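Uncharacterized protein (Bordetella bronchiseptica, PDB 4XG0) is of uncharacterised individual function but belongs to a kinase family of acid-sugar catabolism and probably phosphorylates a sugar acid at the expense of a nucleotide. Local coordinates at residues Arg283-Thr288 / Asp295-Ala300; Ser373-Val378 / Leu398-Lys403; Ser177-Leu182 / Val209-Ala214. All blocks are in the same frame, centred on the assembly; numbering follows the deposited sequence.

Interaction 1: residues Arg283-Thr288 / Asp295-Ala300; sequences RTWAPT and DRNWAA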
loop_
_atom_site.group_PDB
_atom_site.type_symbol
_atom_site.label_atom_id
_atom_site.label_comp_id
_atom_site.label_asym_id
_atom_site.label_seq_id
_atom_site.Cartn_x
_atom_site.Cartn_y
_atom_site.Cartn_z
ATOM N N ARG A 283 -13.556 2.832 -15.634
ATOM C CA ARG A 283 -14.695 3.285 -16.401
ATOM C C ARG A 283 -14.301 4.510 -17.215
ATOM O O ARG A 283 -13.793 5.497 -16.671
ATOM C CB ARG A 283 -15.865 3.591 -15.469
ATOM C CG ARG A 283 -16.378 2.338 -14.765
ATOM C CD ARG A 283 -17.877 2.391 -14.460
ATOM N NE ARG A 283 -18.423 1.039 -14.305
ATOM C CZ ARG A 283 -18.534 0.385 -13.147
ATOM N NH1 ARG A 283 -19.035 -0.848 -13.128
ATOM N NH2 ARG A 283 -18.157 0.947 -12.004
ATOM N N THR A 284 -14.554 4.443 -18.516
ATOM C CA THR A 284 -13.928 5.369 -19.446
ATOM C C THR A 284 -14.946 6.166 -20.263
ATOM O O THR A 284 -15.824 5.594 -20.909
ATOM C CB THR A 284 -12.992 4.580 -20.377
ATOM O OG1 THR A 284 -11.923 4.008 -19.602
ATOM C CG2 THR A 284 -12.405 5.462 -21.455
ATOM N N TRP A 285 -14.816 7.483 -20.240
ATOM C CA TRP A 285 -15.574 8.337 -21.145
ATOM C C TRP A 285 -14.648 8.651 -22.297
ATOM O O TRP A 285 -13.606 9.292 -22.103
ATOM C CB TRP A 285 -15.997 9.634 -20.440
ATOM C CG TRP A 285 -16.973 10.461 -21.174
ATOM C CD1 TRP A 285 -18.143 10.043 -21.738
ATOM C CD2 TRP A 285 -16.905 11.881 -21.403
ATOM N NE1 TRP A 285 -18.805 11.113 -22.310
ATOM C CE2 TRP A 285 -18.067 12.249 -22.111
ATOM C CE3 TRP A 285 -15.967 12.863 -21.099
ATOM C CZ2 TRP A 285 -18.315 13.561 -22.510
ATOM C CZ3 TRP A 285 -16.222 14.170 -21.496
ATOM C CH2 TRP A 285 -17.383 14.501 -22.180
ATOM N N ALA A 286 -15.000 8.156 -23.483
ATOM C CA ALA A 286 -14.228 8.410 -24.695
ATOM C C ALA A 286 -15.107 9.025 -25.770
ATOM O O ALA A 286 -15.489 8.362 -26.735
ATOM C CB ALA A 286 -13.628 7.096 -25.206
ATOM N N PRO A 287 -15.450 10.308 -25.609
ATOM C CA PRO A 287 -16.357 10.971 -26.546
ATOM C C PRO A 287 -15.715 11.367 -27.864
ATOM O O PRO A 287 -14.514 11.554 -27.937
ATOM C CB PRO A 287 -16.760 12.241 -25.780
ATOM C CG PRO A 287 -15.585 12.563 -24.953
ATOM C CD PRO A 287 -15.016 11.206 -24.523
ATOM N N THR A 288 -16.539 11.505 -28.894
ATOM C CA THR A 288 -16.114 12.096 -30.143
ATOM C C THR A 288 -16.036 13.600 -29.949
ATOM O O THR A 288 -16.461 14.114 -28.918
ATOM C CB THR A 288 -17.136 11.838 -31.245
ATOM O OG1 THR A 288 -18.343 12.532 -30.922
ATOM C CG2 THR A 288 -17.427 10.369 -31.350
ATOM N N ASP A 295 -22.985 19.135 -23.730
ATOM C CA ASP A 295 -22.953 18.959 -22.288
ATOM C C ASP A 295 -23.918 17.849 -21.881
ATOM O O ASP A 295 -23.763 17.239 -20.814
ATOM C CB ASP A 295 -23.256 20.255 -21.536
ATOM C CG ASP A 295 -22.688 20.246 -20.120
ATOM O OD1 ASP A 295 -21.454 20.059 -19.965
ATOM O OD2 ASP A 295 -23.482 20.447 -19.176
ATOM N N ARG A 296 -24.899 17.590 -22.735
ATOM C CA ARG A 296 -25.850 16.497 -22.502
ATOM C C ARG A 296 -25.168 15.140 -22.446
ATOM O O ARG A 296 -25.537 14.277 -21.649
ATOM C CB ARG A 296 -26.932 16.504 -23.572
ATOM C CG ARG A 296 -27.876 17.703 -23.412
ATOM C CD ARG A 296 -28.790 17.874 -24.591
ATOM N NE ARG A 296 -28.022 18.011 -25.823
ATOM C CZ ARG A 296 -28.544 18.305 -27.009
ATOM N NH1 ARG A 296 -29.849 18.514 -27.130
ATOM N NH2 ARG A 296 -27.752 18.403 -28.067
ATOM N N ASN A 297 -24.152 14.955 -23.289
ATOM C CA ASN A 297 -23.415 13.696 -23.325
ATOM C C ASN A 297 -22.608 13.531 -22.016
ATOM O O ASN A 297 -22.557 12.454 -21.426
ATOM C CB ASN A 297 -22.488 13.680 -24.548
ATOM C CG ASN A 297 -21.918 12.300 -24.851
ATOM O OD1 ASN A 297 -20.918 11.880 -24.260
ATOM N ND2 ASN A 297 -22.525 11.606 -25.816
ATOM N N TRP A 298 -21.991 14.616 -21.552
ATOM C CA TRP A 298 -21.258 14.603 -20.285
ATOM C C TRP A 298 -22.198 14.257 -19.136
ATOM O O TRP A 298 -21.908 13.362 -18.338
ATOM C CB TRP A 298 -20.639 15.978 -20.009
ATOM C CG TRP A 298 -20.113 16.162 -18.596
ATOM C CD1 TRP A 298 -20.631 16.992 -17.629
ATOM C CD2 TRP A 298 -18.978 15.525 -18.003
ATOM N NE1 TRP A 298 -19.892 16.896 -16.478
ATOM C CE2 TRP A 298 -18.863 16.008 -16.688
ATOM C CE3 TRP A 298 -18.035 14.592 -18.460
ATOM C CZ2 TRP A 298 -17.869 15.600 -15.832
ATOM C CZ3 TRP A 298 -17.055 14.187 -17.616
ATOM C CH2 TRP A 298 -16.975 14.685 -16.301
ATOM N N ALA A 299 -23.316 14.987 -19.055
ATOM C CA ALA A 299 -24.326 14.736 -18.026
ATOM C C ALA A 299 -24.749 13.259 -17.964
ATOM O O ALA A 299 -24.867 12.688 -16.890
ATOM C CB ALA A 299 -25.526 15.632 -18.246
ATOM N N ALA A 300 -24.957 12.638 -19.117
ATOM C CA ALA A 300 -25.402 11.243 -19.153
ATOM C C ALA A 300 -24.315 10.281 -18.661
ATOM O O ALA A 300 -24.599 9.237 -18.074
ATOM C CB ALA A 300 -25.844 10.865 -20.566
#
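The indole N-H of W285 is donated to the side-chain carbonyl of N297, with W285 NE1 and N297 OD1 3.0 Å apart and an N-H...O angle of 147°. The oxygen lies in the indole plane and is approached almost along the C=O axis, so one directional bond ties the rim of the ring to the helix. N297 reaches this rim with CG anti to its backbone N (chi1 -167°).

The neighbouring W298 approaches over a face of the same indole. Its six-membered ring turns an edge to that of W285 in a T-shaped stack, the planes 65° apart and the centroids 5.1 Å from each other. The closest approach, 3.6 Å, runs from W298 CE3 to W285 CZ3, and CE3 sits over the rim of the W285 ring instead of its middle. On the opposite face P287 CG stands 3.6 Å above the W285 plane, centred on the ring. The indole is thus clasped between a proline and a tryptophan while its N-H is held at the edge.

L342 of helix 334-349 touches both tryptophans, as does L320 of the adjacent strand 317-321, and W301 stacks on W285. The contact joins outermost strand 283-285 to helix 295-304, which leads toward parallel strand 317-321: a beta-alpha-beta crossover at the border of the nucleotide-binding domain's sheet.

Interaction 2: residues Ser373-Val378 / Leu398-Lys403; sequences SGIALV and LPVVTK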
loop_
_atom_site.group_PDB
_atom_site.type_symbol
_atom_site.label_atom_id
_atom_site.label_comp_id
_atom_site.label_asym_id
_atom_site.label_seq_id
_atom_site.Cartn_x
_atom_site.Cartn_y
_atom_site.Cartn_z
ATOM N N SER A 373 -3.130 27.065 -8.001
ATOM C CA SER A 373 -1.943 27.866 -8.309
ATOM C C SER A 373 -0.753 26.965 -8.658
ATOM O O SER A 373 0.131 27.315 -9.444
ATOM C CB SER A 373 -1.588 28.732 -7.111
ATOM O OG SER A 373 -1.388 27.941 -5.954
ATOM N N GLY A 374 -0.735 25.781 -8.072
ATOM C CA GLY A 374 0.432 24.940 -8.181
ATOM C C GLY A 374 0.210 23.670 -7.398
ATOM O O GLY A 374 -0.927 23.379 -7.043
ATOM N N ILE A 375 1.289 22.926 -7.164
ATOM C CA ILE A 375 1.230 21.584 -6.580
ATOM C C ILE A 375 2.239 21.526 -5.455
ATOM O O ILE A 375 3.426 21.811 -5.629
ATOM C CB ILE A 375 1.588 20.502 -7.630
ATOM C CG1 ILE A 375 0.616 20.565 -8.809
ATOM C CG2 ILE A 375 1.617 19.119 -6.997
ATOM C CD1 ILE A 375 0.969 19.609 -9.955
ATOM N N ALA A 376 1.792 21.180 -4.261
ATOM C CA ALA A 376 2.766 20.989 -3.211
ATOM C C ALA A 376 3.290 19.569 -3.321
ATOM O O ALA A 376 2.539 18.613 -3.188
ATOM C CB ALA A 376 2.129 21.233 -1.837
ATOM N N LEU A 377 4.583 19.423 -3.568
ATOM C CA LEU A 377 5.100 18.115 -3.906
ATOM C C LEU A 377 5.243 17.220 -2.701
ATOM O O LEU A 377 5.633 17.656 -1.609
ATOM C CB LEU A 377 6.453 18.225 -4.608
ATOM C CG LEU A 377 6.437 18.391 -6.119
ATOM C CD1 LEU A 377 7.822 18.231 -6.656
ATOM C CD2 LEU A 377 5.498 17.370 -6.778
ATOM N N VAL A 378 4.997 15.946 -2.948
ATOM C CA VAL A 378 5.032 14.947 -1.914
ATOM C C VAL A 378 6.061 13.904 -2.242
ATOM O O VAL A 378 6.920 13.605 -1.420
ATOM C CB VAL A 378 3.639 14.347 -1.794
ATOM C CG1 VAL A 378 3.647 13.178 -0.909
ATOM C CG2 VAL A 378 2.705 15.441 -1.268
ATOM N N LEU A 398 -6.191 18.223 -2.881
ATOM C CA LEU A 398 -6.441 17.031 -3.677
ATOM C C LEU A 398 -5.137 16.474 -4.207
ATOM O O LEU A 398 -4.374 17.200 -4.836
ATOM C CB LEU A 398 -7.356 17.331 -4.843
ATOM C CG LEU A 398 -7.838 16.139 -5.666
ATOM C CD1 LEU A 398 -8.841 15.284 -4.898
ATOM C CD2 LEU A 398 -8.414 16.623 -6.944
ATOM N N PRO A 399 -4.901 15.177 -3.997
ATOM C CA PRO A 399 -3.716 14.579 -4.633
ATOM C C PRO A 399 -3.777 14.634 -6.156
ATOM O O PRO A 399 -4.836 14.459 -6.770
ATOM C CB PRO A 399 -3.745 13.147 -4.140
ATOM C CG PRO A 399 -4.472 13.236 -2.767
ATOM C CD PRO A 399 -5.585 14.222 -3.107
ATOM N N VAL A 400 -2.624 14.926 -6.749
ATOM C CA VAL A 400 -2.508 15.085 -8.190
ATOM C C VAL A 400 -1.183 14.484 -8.669
ATOM O O VAL A 400 -0.167 14.520 -7.960
ATOM C CB VAL A 400 -2.583 16.601 -8.611
ATOM C CG1 VAL A 400 -1.563 17.436 -7.835
ATOM C CG2 VAL A 400 -2.415 16.769 -10.099
ATOM N N VAL A 401 -1.229 13.912 -9.869
ATOM C CA VAL A 401 -0.070 13.412 -10.574
ATOM C C VAL A 401 -0.123 14.012 -11.957
ATOM O O VAL A 401 -1.171 14.034 -12.603
ATOM C CB VAL A 401 -0.120 11.865 -10.719
ATOM C CG1 VAL A 401 0.912 11.361 -11.724
ATOM C CG2 VAL A 401 0.048 11.177 -9.376
ATOM N N THR A 402 1.008 14.511 -12.417
ATOM C CA THR A 402 1.071 15.035 -13.755
ATOM C C THR A 402 2.164 14.291 -14.538
ATOM O O THR A 402 3.129 13.735 -13.975
ATOM C CB THR A 402 1.314 16.558 -13.732
ATOM O OG1 THR A 402 2.396 16.834 -12.838
ATOM C CG2 THR A 402 0.076 17.281 -13.217
ATOM N N LYS A 403 2.013 14.280 -15.854
ATOM C CA LYS A 403 2.942 13.526 -16.689
ATOM C C LYS A 403 2.917 14.058 -18.100
ATOM O O LYS A 403 1.855 14.395 -18.616
ATOM C CB LYS A 403 2.559 12.037 -16.710
ATOM C CG LYS A 403 3.488 11.147 -17.485
ATOM C CD LYS A 403 3.005 9.686 -17.531
ATOM C CE LYS A 403 1.855 9.480 -18.526
ATOM N NZ LYS A 403 2.305 9.698 -19.956
#
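I375 points its CB toward strand 399-403, and all three carbons beyond it meet the same methyl, CG1 of V400. The branch methyl I375 CG2 comes closest, 3.7 Å from V400 CG1. Along the longer branch I375 CG1 passes the same carbon at 3.9 Å, and the terminal CD1 remains 4.0 Å from V400 CG1. This branch is extended (chi2 175°), which carries CD1 onward to T402, where it meets CG2 tip to tip at 4.1 Å.

V400 holds CG1 between its backbone N and carbonyl carbon (chi1 53°), an arrangement that brings one methyl forward to be straddled by both branches of I375. T402 turns its methyl CG2 to face the isoleucine. The interface is wholly apolar.

No hydrogen bond joins the two segments, because strand 385-391 runs between them in the sheet. A376 pairs through its backbone with T389 of that middle strand and V378 with L387, while L398 bonds to L390 from the other flank. V400 and T402 point toward I375, on the same side of the sheet; V401, directed away, packs on I420 of helix 412-421. Side chains thus bridge the outer members of three consecutive antiparallel strands, a beta-meander that completes the mixed sheet of the nucleotide-binding domain.

Interaction 3: residues Ser177-Leu182 / Val209-Ala214; sequences SHIPTL and VVVVDA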
loop_
_atom_site.group_PDB
_atom_site.type_symbol
_atom_site.label_atom_id
_atom_site.label_comp_id
_atom_site.label_asym_id
_atom_site.label_seq_id
_atom_site.Cartn_x
_atom_site.Cartn_y
_atom_site.Cartn_z
ATOM N N SER A 177 13.342 -25.242 9.259
ATOM C CA SER A 177 13.136 -24.333 8.119
ATOM C C SER A 177 11.673 -24.334 7.692
ATOM O O SER A 177 11.219 -23.429 7.032
ATOM C CB SER A 177 13.942 -24.842 6.911
ATOM O OG SER A 177 15.330 -24.973 7.182
ATOM N N HIS A 178 10.951 -25.405 8.044
ATOM C CA HIS A 178 9.581 -25.569 7.586
ATOM C C HIS A 178 8.682 -24.879 8.584
ATOM O O HIS A 178 8.463 -25.388 9.701
ATOM C CB HIS A 178 9.236 -27.077 7.465
ATOM C CG HIS A 178 7.922 -27.324 6.792
ATOM N ND1 HIS A 178 6.865 -27.928 7.425
ATOM C CD2 HIS A 178 7.479 -26.971 5.562
ATOM C CE1 HIS A 178 5.833 -27.989 6.595
ATOM N NE2 HIS A 178 6.181 -27.406 5.459
ATOM N N ILE A 179 8.205 -23.678 8.224
ATOM C CA ILE A 179 7.620 -22.809 9.234
ATOM C C ILE A 179 6.366 -23.451 9.839
ATOM O O ILE A 179 6.149 -23.358 11.044
ATOM C CB ILE A 179 7.360 -21.381 8.697
ATOM C CG1 ILE A 179 8.650 -20.836 8.078
ATOM C CG2 ILE A 179 6.869 -20.512 9.833
ATOM C CD1 ILE A 179 8.481 -19.555 7.266
ATOM N N PRO A 180 5.568 -24.165 9.023
ATOM C CA PRO A 180 4.370 -24.828 9.571
ATOM C C PRO A 180 4.699 -25.866 10.655
ATOM O O PRO A 180 3.944 -26.036 11.606
ATOM C CB PRO A 180 3.725 -25.458 8.336
ATOM C CG PRO A 180 4.229 -24.635 7.178
ATOM C CD PRO A 180 5.616 -24.231 7.552
ATOM N N THR A 181 5.825 -26.552 10.513
ATOM C CA THR A 181 6.294 -27.466 11.541
ATOM C C THR A 181 6.772 -26.677 12.771
ATOM O O THR A 181 6.406 -26.986 13.905
ATOM C CB THR A 181 7.410 -28.333 10.982
ATOM O OG1 THR A 181 6.885 -29.137 9.932
ATOM C CG2 THR A 181 7.988 -29.249 12.055
ATOM N N LEU A 182 7.552 -25.622 12.535
ATOM C CA LEU A 182 8.060 -24.754 13.609
ATOM C C LEU A 182 6.913 -24.231 14.459
ATOM O O LEU A 182 6.993 -24.237 15.698
ATOM C CB LEU A 182 8.877 -23.593 13.019
ATOM C CG LEU A 182 9.568 -22.585 13.947
ATOM C CD1 LEU A 182 10.548 -23.269 14.878
ATOM C CD2 LEU A 182 10.267 -21.530 13.090
ATOM N N VAL A 209 -3.540 -19.524 12.875
ATOM C CA VAL A 209 -2.165 -19.256 12.499
ATOM C C VAL A 209 -1.933 -19.948 11.171
ATOM O O VAL A 209 -2.256 -21.123 11.024
ATOM C CB VAL A 209 -1.174 -19.788 13.547
ATOM C CG1 VAL A 209 0.232 -19.543 13.104
ATOM C CG2 VAL A 209 -1.416 -19.162 14.892
ATOM N N VAL A 210 -1.402 -19.227 10.196
ATOM C CA VAL A 210 -1.153 -19.817 8.889
ATOM C C VAL A 210 0.057 -19.194 8.233
ATOM O O VAL A 210 0.286 -17.981 8.332
ATOM C CB VAL A 210 -2.382 -19.706 7.940
ATOM C CG1 VAL A 210 -2.774 -18.235 7.707
ATOM C CG2 VAL A 210 -2.125 -20.419 6.608
ATOM N N VAL A 211 0.833 -20.053 7.582
ATOM C CA VAL A 211 1.994 -19.652 6.798
ATOM C C VAL A 211 1.596 -19.533 5.325
ATOM O O VAL A 211 0.965 -20.427 4.775
ATOM C CB VAL A 211 3.136 -20.698 6.964
ATOM C CG1 VAL A 211 4.360 -20.293 6.185
ATOM C CG2 VAL A 211 3.498 -20.842 8.421
ATOM N N VAL A 212 1.962 -18.420 4.703
ATOM C CA VAL A 212 1.680 -18.183 3.289
ATOM C C VAL A 212 2.969 -18.055 2.474
ATOM O O VAL A 212 3.927 -17.388 2.852
ATOM C CB VAL A 212 0.791 -16.916 3.097
ATOM C CG1 VAL A 212 0.490 -16.701 1.609
ATOM C CG2 VAL A 212 -0.489 -17.039 3.928
ATOM N N ASP A 213 3.011 -18.771 1.361
ATOM C CA ASP A 213 4.154 -18.778 0.505
ATOM C C ASP A 213 4.300 -17.418 -0.143
ATOM O O ASP A 213 3.322 -16.672 -0.318
ATOM C CB ASP A 213 3.968 -19.826 -0.602
ATOM C CG ASP A 213 4.502 -21.175 -0.244
ATOM O OD1 ASP A 213 4.695 -21.478 0.958
ATOM O OD2 ASP A 213 4.719 -21.966 -1.206
ATOM N N ALA A 214 5.529 -17.128 -0.521
ATOM C CA ALA A 214 5.797 -15.989 -1.403
ATOM C C ALA A 214 7.152 -16.186 -2.047
ATOM O O ALA A 214 8.155 -16.361 -1.347
ATOM C CB ALA A 214 5.798 -14.703 -0.602
#
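The first turn of helix 179-183 rests on the parallel sheet of the sugar-binding domain through I179 and P180, both packed against V211 of strand 209-212. I179 lays its branch methyl on the valine, CG2 being 3.7 Å from V211 CG2. Its CB is reached by both valine methyls, at 3.9 Å from V211 CG2 and 4.1 Å from V211 CG1, and the two side chains cross at about a right angle. Beside them the pyrrolidine ring of P180 touches with CG, 4.1 Å from V211 CG2. With CG1 anti to its backbone N (chi1 -179°), V211 has CG2 on the N side, where it serves both helix residues.

The turn is braced from within. H178, at the N-cap position, shares a nearly straight hydrogen bond between ND1 and T181 OG1 (2.8 Å), and P180 CD lies over the centre of its imidazole face; H178 NE2 bonds to Q187 of the adjoining strand. I179 also pairs through its backbone with G152, while V211 pairs with A186. Buried aliphatic packing of this kind, a short helix laid against a sheet near its outermost strand, 186-188, belongs to the layered alpha/beta architecture of the domain.

Overall arrangement
Interactions 1 and 2 serve the same mixed sheet of the nucleotide-binding domain, with centres 25 Å apart, and mark its two borders: the parallel edge with its crossover helix and the antiparallel edge with its meander. Interaction 3 belongs to the separate parallel sheet of the sugar-binding domain, on the opposite side of the chain's centre, with centres 51 Å from interaction 1 and 43 Å from interaction 2. Interactions 1 and 3 are buried helix-to-strand contacts, whereas interaction 2 is partly buried and spans two strands. Chemistry follows place: aromatic rings and a directed polar bond fix the first, while aliphatic carbons alone bridge the segments in the other two.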